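Local coordinates for aluminum resistance protein (Clostridium novyi, PDB 3I16) that probably cleaves carbon-sulfur bonds as a pyridoxal-phosphate-dependent lyase of the methionine gamma-lyase family, and may take part in aluminum resistance, at residues K169-K172 with S176-L179; V180-S185 with R192-E197; E197-I202 with K228-V233; C205-N208 with I214-V217. One frame throughout, in Å; residues are numbered along the deposited sequence.

In the fold
Following the chain, contact 1 closes the short turn between helix 164-173 and strand 177-183. Contact 2 comes next in series and closes the loop between the cofactor end of that strand and the start of helix 196-209. Contact 3 opens on the same helix, sharing Glu-197 with contact 2, and reaches forward to residues 228-233, ahead of strand 237-241. Nested inside the loop it closes lies contact 4, where the end of the helix returns to strand 214-218. Strands 177-183 and 214-218 are parallel neighbours, so contacts 2 and 4 sit at the two strand-helix joints of one beta-alpha-beta unit. Contacts 2 and 3 are also linked by a salt bridge, Arg-184 to Glu-229.

Contact 1: residues K169-K172 with S176-L179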
# COMPACT_ATOMS: atom_id res chain seq x y z
N LYS B 169 -24.94 32.29 -32.70
CA LYS B 169 -25.30 31.96 -34.09
C LYS B 169 -25.20 30.46 -34.37
O LYS B 169 -26.05 29.89 -35.05
CB LYS B 169 -24.42 32.72 -35.08
CG LYS B 169 -24.63 32.34 -36.56
CD LYS B 169 -23.70 33.15 -37.47
CE LYS B 169 -23.99 32.94 -38.95
NZ LYS B 169 -23.95 31.50 -39.33
N VAL B 170 -24.14 29.83 -33.89
CA VAL B 170 -23.95 28.39 -34.13
C VAL B 170 -25.01 27.57 -33.39
O VAL B 170 -25.61 26.66 -33.98
CB VAL B 170 -22.51 27.97 -33.80
CG1 VAL B 170 -22.37 26.44 -33.83
CG2 VAL B 170 -21.54 28.67 -34.79
N LEU B 171 -25.27 27.93 -32.14
CA LEU B 171 -26.32 27.28 -31.34
C LEU B 171 -27.73 27.47 -31.91
O LEU B 171 -28.52 26.53 -31.97
CB LEU B 171 -26.30 27.79 -29.90
CG LEU B 171 -25.10 27.39 -29.03
CD1 LEU B 171 -25.19 28.12 -27.67
CD2 LEU B 171 -24.99 25.87 -28.86
N LYS B 172 -28.06 28.70 -32.32
CA LYS B 172 -29.36 28.94 -32.90
C LYS B 172 -29.54 28.14 -34.19
O LYS B 172 -30.62 27.60 -34.43
CB LYS B 172 -29.61 30.44 -33.13
CG LYS B 172 -29.86 31.22 -31.85
CD LYS B 172 -30.37 32.64 -32.11
CE LYS B 172 -29.35 33.51 -32.79
NZ LYS B 172 -29.76 34.96 -32.86
N SER B 176 -29.30 20.41 -32.67
CA SER B 176 -28.78 19.11 -32.21
C SER B 176 -27.63 19.27 -31.20
O SER B 176 -27.19 18.27 -30.62
CB SER B 176 -28.28 18.26 -33.39
OG SER B 176 -27.03 18.71 -33.88
N ILE B 177 -27.11 20.49 -31.05
CA ILE B 177 -26.06 20.76 -30.08
C ILE B 177 -26.62 20.68 -28.66
O ILE B 177 -27.50 21.49 -28.27
CB ILE B 177 -25.38 22.13 -30.30
CG1 ILE B 177 -24.66 22.17 -31.65
CG2 ILE B 177 -24.43 22.41 -29.16
CD1 ILE B 177 -24.20 23.55 -32.07
N THR B 178 -26.15 19.69 -27.91
CA THR B 178 -26.64 19.46 -26.55
C THR B 178 -25.60 19.67 -25.47
O THR B 178 -25.93 19.59 -24.28
CB THR B 178 -27.18 18.04 -26.40
OG1 THR B 178 -26.14 17.09 -26.65
CG2 THR B 178 -28.38 17.79 -27.37
N LEU B 179 -24.35 19.92 -25.87
CA LEU B 179 -23.26 20.12 -24.93
C LEU B 179 -22.27 21.13 -25.46
O LEU B 179 -21.94 21.08 -26.64
CB LEU B 179 -22.57 18.80 -24.64
CG LEU B 179 -21.39 18.78 -23.66
CD1 LEU B 179 -21.37 17.45 -22.91
CD2 LEU B 179 -20.10 19.06 -24.38
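Apolar packing makes up the whole of this contact: Ile-177, the first residue of strand 177-183, sends its two branches to two successive residues of helix 164-173. The ethyl arm ends at Val-170, with CD1 of Ile-177 3.8 Å from CG1 of Val-170. The methyl arm meets Leu-171, where CG2 of Ile-177 lies 3.5 Å from CD2 of Leu-171, a close fit for two methyl groups. Both pairs of side chains cross at roughly a right angle, and the CA atoms of Leu-171 and Ile-177 stay 6.6 Å apart. Ile-177 holds CG2 opposite its backbone N and CG1 opposite its carbonyl carbon (chi1 -64°), which spreads the two arms over neighbouring helix residues. The CB of Leu-171 does not aim at the strand; CD2 covers the remaining gap.

Polar groups act from the flanks. Arg-210 donates through NH1 to the carbonyl of Leu-171 and through NH2 to that of Ile-177, so one guanidinium group spans helix and strand. Ser-176 OG is hydrogen-bonded to Asp-174 and to Thr-117 beside the turn.

Leu-119 of strand 117-120 touches all three apolar side chains, and Val-206 of helix 196-209 packs on Leu-171. Between residues 169-172 and 176-179 the join is branched hydrocarbon, its cohesion coming from close fit and exclusion of water, while Arg-210 bridges the two backbones from outside.

Contact 2: residues V180-S185 with R192-E197. With PLP (pyridoxal-5'-phosphate), chain J.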
# COMPACT_ATOMS: atom_id res chain seq x y z
N VAL B 180 -21.84 22.06 -24.60
CA VAL B 180 -20.82 23.04 -24.94
C VAL B 180 -19.61 22.73 -24.05
O VAL B 180 -19.74 22.58 -22.83
CB VAL B 180 -21.30 24.52 -24.79
CG1 VAL B 180 -20.12 25.54 -24.79
CG2 VAL B 180 -22.27 24.89 -25.91
N HIS B 181 -18.46 22.57 -24.71
CA HIS B 181 -17.20 22.30 -24.06
C HIS B 181 -16.36 23.57 -24.01
O HIS B 181 -16.10 24.21 -25.03
CB HIS B 181 -16.47 21.17 -24.79
CG HIS B 181 -14.99 21.13 -24.52
ND1 HIS B 181 -14.07 21.60 -25.43
CD2 HIS B 181 -14.29 20.69 -23.45
CE1 HIS B 181 -12.86 21.46 -24.92
NE2 HIS B 181 -12.97 20.89 -23.74
N ILE B 182 -15.92 23.92 -22.80
CA ILE B 182 -15.13 25.10 -22.52
C ILE B 182 -13.81 24.71 -21.86
O ILE B 182 -13.79 24.11 -20.79
CB ILE B 182 -15.88 25.96 -21.50
CG1 ILE B 182 -17.27 26.37 -22.01
CG2 ILE B 182 -15.07 27.16 -21.12
CD1 ILE B 182 -18.20 26.74 -20.85
N GLN B 183 -12.70 25.07 -22.48
CA GLN B 183 -11.39 24.76 -21.90
C GLN B 183 -10.89 25.96 -21.14
O GLN B 183 -10.72 27.02 -21.71
CB GLN B 183 -10.43 24.40 -23.01
CG GLN B 183 -9.09 23.87 -22.51
CD GLN B 183 -8.27 23.37 -23.67
OE1 GLN B 183 -8.65 22.40 -24.36
NE2 GLN B 183 -7.13 24.03 -23.90
N ARG B 184 -10.64 25.80 -19.84
CA ARG B 184 -10.18 26.91 -19.01
C ARG B 184 -8.72 27.28 -19.30
O ARG B 184 -8.41 28.45 -19.59
CB ARG B 184 -10.34 26.56 -17.54
CG ARG B 184 -9.95 27.65 -16.60
CD ARG B 184 -10.31 27.32 -15.21
NE ARG B 184 -9.96 28.40 -14.28
CZ ARG B 184 -10.25 28.37 -12.98
NH1 ARG B 184 -10.90 27.34 -12.46
NH2 ARG B 184 -9.88 29.37 -12.21
N SER B 185 -7.84 26.29 -19.24
CA SER B 185 -6.40 26.48 -19.48
C SER B 185 -6.12 26.56 -20.97
O SER B 185 -6.87 26.03 -21.78
CB SER B 185 -5.63 25.31 -18.85
OG SER B 185 -4.23 25.45 -19.03
N ARG B 192 -4.14 33.93 -22.99
CA ARG B 192 -4.43 33.83 -21.57
C ARG B 192 -5.49 32.79 -21.29
O ARG B 192 -6.36 32.56 -22.12
CB ARG B 192 -4.90 35.18 -21.06
CG ARG B 192 -3.82 36.26 -21.17
CD ARG B 192 -4.37 37.59 -20.74
NE ARG B 192 -4.81 37.55 -19.35
CZ ARG B 192 -5.63 38.42 -18.78
NH1 ARG B 192 -6.13 39.45 -19.47
NH2 ARG B 192 -5.97 38.27 -17.50
N ALA B 193 -5.41 32.16 -20.13
CA ALA B 193 -6.41 31.20 -19.67
C ALA B 193 -7.70 31.96 -19.41
O ALA B 193 -7.65 33.14 -19.04
CB ALA B 193 -5.96 30.54 -18.37
N LEU B 194 -8.85 31.29 -19.55
CA LEU B 194 -10.15 31.94 -19.30
C LEU B 194 -10.38 32.18 -17.83
O LEU B 194 -10.27 31.28 -17.01
CB LEU B 194 -11.35 31.13 -19.80
CG LEU B 194 -11.59 30.97 -21.28
CD1 LEU B 194 -13.03 30.51 -21.43
CD2 LEU B 194 -11.39 32.24 -22.04
N LEU B 195 -10.75 33.41 -17.49
CA LEU B 195 -11.06 33.76 -16.14
C LEU B 195 -12.47 33.24 -15.81
O LEU B 195 -13.26 32.93 -16.70
CB LEU B 195 -11.02 35.27 -15.97
CG LEU B 195 -9.69 35.99 -16.28
CD1 LEU B 195 -9.88 37.50 -16.26
CD2 LEU B 195 -8.60 35.60 -15.31
N ILE B 196 -12.78 33.15 -14.52
CA ILE B 196 -14.11 32.72 -14.08
C ILE B 196 -15.21 33.62 -14.68
O ILE B 196 -16.29 33.12 -15.03
CB ILE B 196 -14.23 32.70 -12.53
CG1 ILE B 196 -13.34 31.61 -11.93
CG2 ILE B 196 -15.72 32.58 -12.09
CD1 ILE B 196 -13.69 30.14 -12.32
N GLU B 197 -14.93 34.93 -14.81
CA GLU B 197 -15.91 35.86 -15.41
C GLU B 197 -16.14 35.57 -16.89
O GLU B 197 -17.25 35.74 -17.39
CB GLU B 197 -15.51 37.34 -15.22
CG GLU B 197 -14.29 37.78 -16.02
CD GLU B 197 -13.99 39.27 -15.94
OE1 GLU B 197 -14.40 39.92 -14.96
OE2 GLU B 197 -13.32 39.78 -16.87
N1 PLP J . -6.95 19.72 -20.57
C2 PLP J . -5.98 20.66 -20.39
C2A PLP J . -6.23 22.07 -20.83
C3 PLP J . -4.79 20.29 -19.77
O3 PLP J . -3.82 21.24 -19.57
C4 PLP J . -4.58 18.96 -19.37
C5 PLP J . -5.57 18.01 -19.57
C6 PLP J . -6.75 18.41 -20.16
C5A PLP J . -5.44 16.56 -19.14
O4P PLP J . -4.20 16.02 -19.45
P PLP J . -3.64 14.57 -18.92
O1P PLP J . -3.77 14.35 -17.43
O2P PLP J . -2.17 14.67 -19.24
O3P PLP J . -4.38 13.47 -19.67
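Arg-184 holds CG opposite its backbone N (chi1 -177°) and runs extended from there to NE, which carries its guanidinium group to Ile-196; Ile-196 sets CG1 opposite its carbonyl carbon (chi1 -67°) and bends again at chi2 (-63°), which brings CD1 to meet it. That methyl lies over one face of the guanidinium, off-centre toward the rim, CD1 of Ile-196 being 3.9 Å from NH2 of Arg-184. The charged end has polar partners outside the two segments: NE bonds to Ser-331, and NH1 to Glu-229 and Asn-219. Ser-331 OG is also hydrogen-bonded to the carbonyl of Leu-194, beside which the arginine passes.

The backbones meet through Leu-194 N, which donates to Arg-184 O at 2.9 Å. Alongside, CG2 of Ile-182 reaches CD1 of Leu-194 at 3.9 Å, the side chains crossing at about a right angle. Gln-183 O is buried here without a partner in the model.

Gln-183 faces the cofactor. NE2 of Gln-183 bonds to Ser-185 O at 2.9 Å and its OE1 accepts from Tyr-126 N, fixing which way round the amide sits. The amide carbon CD of Gln-183 then lies 3.7 Å from the ring methyl C2A of pyridoxal phosphate, and CB of Ser-185 3.8 Å from the same C2A. A strand running out into a cofactor-lining loop, then turning into the crossover helix of a beta-alpha-beta unit, is characteristic of the large domain of fold-type I pyridoxal-phosphate enzymes.

Contact 3: residues E197-I202 with K228-V233. With EDO (1,2-ethanediol), chain N.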
# COMPACT_ATOMS: atom_id res chain seq x y z
N GLU B 197 -14.93 34.93 -14.81
CA GLU B 197 -15.91 35.86 -15.41
C GLU B 197 -16.14 35.57 -16.89
O GLU B 197 -17.25 35.74 -17.39
CB GLU B 197 -15.51 37.34 -15.22
CG GLU B 197 -14.29 37.78 -16.02
CD GLU B 197 -13.99 39.27 -15.94
OE1 GLU B 197 -14.40 39.92 -14.96
OE2 GLU B 197 -13.32 39.78 -16.87
N ASP B 198 -15.09 35.14 -17.60
CA ASP B 198 -15.21 34.76 -19.02
C ASP B 198 -16.03 33.49 -19.13
O ASP B 198 -16.83 33.33 -20.04
CB ASP B 198 -13.84 34.50 -19.67
CG ASP B 198 -12.87 35.71 -19.61
OD1 ASP B 198 -13.29 36.85 -19.88
OD2 ASP B 198 -11.67 35.51 -19.32
N ILE B 199 -15.83 32.56 -18.20
CA ILE B 199 -16.58 31.32 -18.19
C ILE B 199 -18.05 31.62 -17.93
O ILE B 199 -18.91 31.08 -18.62
CB ILE B 199 -16.02 30.31 -17.17
CG1 ILE B 199 -14.64 29.82 -17.65
CG2 ILE B 199 -17.00 29.13 -17.01
CD1 ILE B 199 -13.80 29.04 -16.63
N LYS B 200 -18.33 32.51 -16.98
CA LYS B 200 -19.69 32.93 -16.71
C LYS B 200 -20.34 33.53 -17.96
O LYS B 200 -21.47 33.22 -18.28
CB LYS B 200 -19.75 33.97 -15.59
CG LYS B 200 -21.19 34.38 -15.19
CD LYS B 200 -21.21 35.42 -14.09
CE LYS B 200 -22.63 35.62 -13.52
NZ LYS B 200 -23.65 35.93 -14.53
N SER B 201 -19.62 34.39 -18.67
CA SER B 201 -20.21 35.02 -19.85
C SER B 201 -20.59 33.97 -20.90
O SER B 201 -21.61 34.11 -21.54
CB SER B 201 -19.30 36.12 -20.43
OG SER B 201 -18.21 35.52 -21.09
N ILE B 202 -19.79 32.91 -21.06
CA ILE B 202 -20.13 31.83 -22.00
C ILE B 202 -21.37 31.05 -21.51
O ILE B 202 -22.32 30.83 -22.27
CB ILE B 202 -18.94 30.84 -22.22
CG1 ILE B 202 -17.74 31.53 -22.90
CG2 ILE B 202 -19.42 29.64 -23.03
CD1 ILE B 202 -16.43 30.68 -22.88
N LYS B 228 -13.81 31.40 -6.61
CA LYS B 228 -14.87 30.68 -7.31
C LYS B 228 -14.30 29.66 -8.30
O LYS B 228 -13.17 29.78 -8.77
CB LYS B 228 -15.76 31.65 -8.10
CG LYS B 228 -16.59 32.58 -7.25
CD LYS B 228 -17.64 33.30 -8.10
CE LYS B 228 -18.60 34.08 -7.22
NZ LYS B 228 -17.88 35.05 -6.39
N GLU B 229 -15.11 28.66 -8.61
CA GLU B 229 -14.79 27.65 -9.62
C GLU B 229 -15.88 27.76 -10.71
O GLU B 229 -16.88 28.48 -10.52
CB GLU B 229 -14.72 26.27 -9.00
CG GLU B 229 -13.54 26.09 -8.01
CD GLU B 229 -12.16 26.14 -8.67
OE1 GLU B 229 -12.04 25.75 -9.84
OE2 GLU B 229 -11.18 26.54 -7.99
N PRO B 230 -15.70 27.07 -11.84
CA PRO B 230 -16.71 27.23 -12.90
C PRO B 230 -18.10 26.79 -12.48
O PRO B 230 -19.08 27.29 -13.02
CB PRO B 230 -16.18 26.36 -14.03
CG PRO B 230 -14.71 26.33 -13.81
CD PRO B 230 -14.53 26.31 -12.31
N THR B 231 -18.19 25.88 -11.52
CA THR B 231 -19.47 25.40 -11.02
C THR B 231 -20.21 26.48 -10.20
O THR B 231 -21.40 26.35 -9.96
CB THR B 231 -19.26 24.12 -10.17
OG1 THR B 231 -18.18 24.34 -9.26
CG2 THR B 231 -18.90 22.92 -11.07
N ASP B 232 -19.50 27.52 -9.77
CA ASP B 232 -20.10 28.63 -9.05
C ASP B 232 -20.65 29.66 -10.05
O ASP B 232 -21.34 30.58 -9.63
CB ASP B 232 -19.07 29.31 -8.12
CG ASP B 232 -18.59 28.40 -7.03
OD1 ASP B 232 -19.45 27.86 -6.31
OD2 ASP B 232 -17.35 28.20 -6.88
N VAL B 233 -20.34 29.52 -11.34
CA VAL B 233 -20.88 30.46 -12.34
C VAL B 233 -21.71 29.76 -13.44
O VAL B 233 -21.78 30.24 -14.58
CB VAL B 233 -19.78 31.42 -12.92
CG1 VAL B 233 -19.27 32.35 -11.81
CG2 VAL B 233 -18.63 30.68 -13.58
C1 EDO N . -9.12 35.36 -21.62
O1 EDO N . -8.69 36.37 -22.54
C2 EDO N . -8.76 35.80 -20.22
O2 EDO N . -9.45 37.00 -19.87
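Val-233 packs against the backbone of helix 196-209 as well as its side chains: CG2 of Val-233 sits 3.9 Å from the backbone N of Lys-200. This methyl occupies the crowded position between its own backbone N and carbonyl carbon (chi1 of Val-233 -65°), and from there it packs against Ile-199 and Lys-200. CB of Val-233 meets CB of Lys-200 at 3.7 Å, with the two side chains at about a right angle. Lys-200 thus touches with the root of its chain; its end leads away, and a bend at chi4 (-54°) takes NZ to a salt bridge with Asp-204 on its own helix.

Ile-199 completes the apolar layer. CD1 of Ile-199 lies 4.0 Å from CG of Pro-230, and CG2 of Ile-199 approaches CG2 of Val-233 at 4.1 Å. Ile-196, one turn earlier, touches both Pro-230 and Val-233. The contact joins the crossover helix of a beta-alpha-beta unit to the connection between strands 214-218 and 237-241, so one side of the helix packs on the segment that leads to the next parallel strand.

That segment contains a short 3-10 turn, 230-232, entered through Pro-230. Asp-232 steadies its start: OD2 of Asp-232 accepts from Glu-229 N at 2.9 Å through the anti lone pair, while Asp-232 N donates back to Glu-229 O, a reciprocal pair of bonds. Within the helix, Asp-198 O receives two donors from the same face of its plane, Ser-201 OG and Ile-202 N. Asp-198 OD2 accepts from Leu-195 N, at the N-cap position, and from O2 of a 1,2-ethanediol at 2.7 Å, a molecule probably left from crystallisation.

Contact 4: residues C205-N208 with I214-V217; sequences CVKN and ICFV
This is a helix-on-sheet contact centred on one sulfur atom, where the last turns of helix 196-209 lie against the start of strand 214-218 and so complete a beta-alpha-beta unit begun by strand 177-183. Val-206 and Cys-215 point at each other, their CA atoms 7.9 Å apart. CG1 of Val-206 meets SG of Cys-215 at 3.8 Å; holding CG1 opposite the backbone N (chi1 169°) turns that methyl to the sulfur. Lys-207 comes in from the next helix position. A bend at chi2 (-67°) folds its chain back toward the strand, and CE of Lys-207 lies 4.0 Å from SG of Cys-215, so the thiol is touched by a methyl and by a lysine methylene.

The ammonium group continues to the edge of the helix-strand turn, where NZ bonds to the carbonyls of Ile-213 and Lys-211 and forms a salt bridge with Asp-236. Asp-236 OD2 also accepts from Cys-215 N. Val-206 also touches Leu-171 and Ile-167 of helix 164-173.

Lys-207 serves in two ways, its hydrocarbon arm against a buried sulfur and its ammonium on the turn's carbonyls and Asp-236, and Asp-236, engaged by both Lys-207 and Cys-215, probably gains electrostatic stability from the ammonium.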
# COMPACT_ATOMS: atom_id res chain seq x y z
N CYS B 205 -24.52 33.07 -21.96
CA CYS B 205 -24.82 33.17 -23.38
C CYS B 205 -25.48 31.88 -23.92
O CYS B 205 -26.50 31.92 -24.63
CB CYS B 205 -23.51 33.46 -24.11
SG CYS B 205 -23.61 33.45 -25.87
N VAL B 206 -24.88 30.74 -23.59
CA VAL B 206 -25.39 29.44 -24.06
C VAL B 206 -26.81 29.14 -23.53
O VAL B 206 -27.71 28.78 -24.30
CB VAL B 206 -24.43 28.29 -23.66
CG1 VAL B 206 -25.08 26.90 -23.89
CG2 VAL B 206 -23.11 28.43 -24.40
N LYS B 207 -26.98 29.28 -22.21
CA LYS B 207 -28.24 29.03 -21.54
C LYS B 207 -29.35 29.97 -22.04
O LYS B 207 -30.54 29.63 -22.02
CB LYS B 207 -28.08 29.18 -20.03
CG LYS B 207 -27.14 28.20 -19.34
CD LYS B 207 -27.64 26.80 -19.36
CE LYS B 207 -26.69 25.89 -18.61
NZ LYS B 207 -27.18 24.50 -18.60
N ASN B 208 -28.97 31.17 -22.47
CA ASN B 208 -29.96 32.11 -23.01
C ASN B 208 -30.52 31.63 -24.35
O ASN B 208 -31.61 32.05 -24.73
CB ASN B 208 -29.36 33.51 -23.18
CG ASN B 208 -30.39 34.50 -23.66
OD1 ASN B 208 -31.45 34.67 -23.04
ND2 ASN B 208 -30.10 35.16 -24.79
N ILE B 214 -25.82 21.30 -21.87
CA ILE B 214 -24.88 21.02 -20.78
C ILE B 214 -23.63 21.89 -21.01
O ILE B 214 -23.02 21.87 -22.08
CB ILE B 214 -24.47 19.54 -20.74
CG1 ILE B 214 -25.68 18.65 -20.46
CG2 ILE B 214 -23.38 19.27 -19.69
CD1 ILE B 214 -26.50 19.07 -19.22
N CYS B 215 -23.28 22.69 -20.01
CA CYS B 215 -22.06 23.47 -20.05
C CYS B 215 -20.97 22.73 -19.27
O CYS B 215 -21.01 22.66 -18.04
CB CYS B 215 -22.33 24.85 -19.50
SG CYS B 215 -23.28 25.85 -20.73
N PHE B 216 -20.03 22.17 -20.03
CA PHE B 216 -18.93 21.37 -19.50
C PHE B 216 -17.58 22.11 -19.54
O PHE B 216 -17.16 22.58 -20.59
CB PHE B 216 -18.83 20.05 -20.29
CG PHE B 216 -17.66 19.19 -19.92
CD1 PHE B 216 -17.46 18.79 -18.60
CD2 PHE B 216 -16.80 18.70 -20.89
CE1 PHE B 216 -16.39 17.99 -18.25
CE2 PHE B 216 -15.73 17.86 -20.55
CZ PHE B 216 -15.52 17.50 -19.23
N VAL B 217 -16.90 22.19 -18.40
CA VAL B 217 -15.60 22.85 -18.34
C VAL B 217 -14.48 21.90 -17.96
O VAL B 217 -14.57 21.17 -16.97
CB VAL B 217 -15.58 24.02 -17.33
CG1 VAL B 217 -14.20 24.72 -17.37
CG2 VAL B 217 -16.72 25.00 -17.61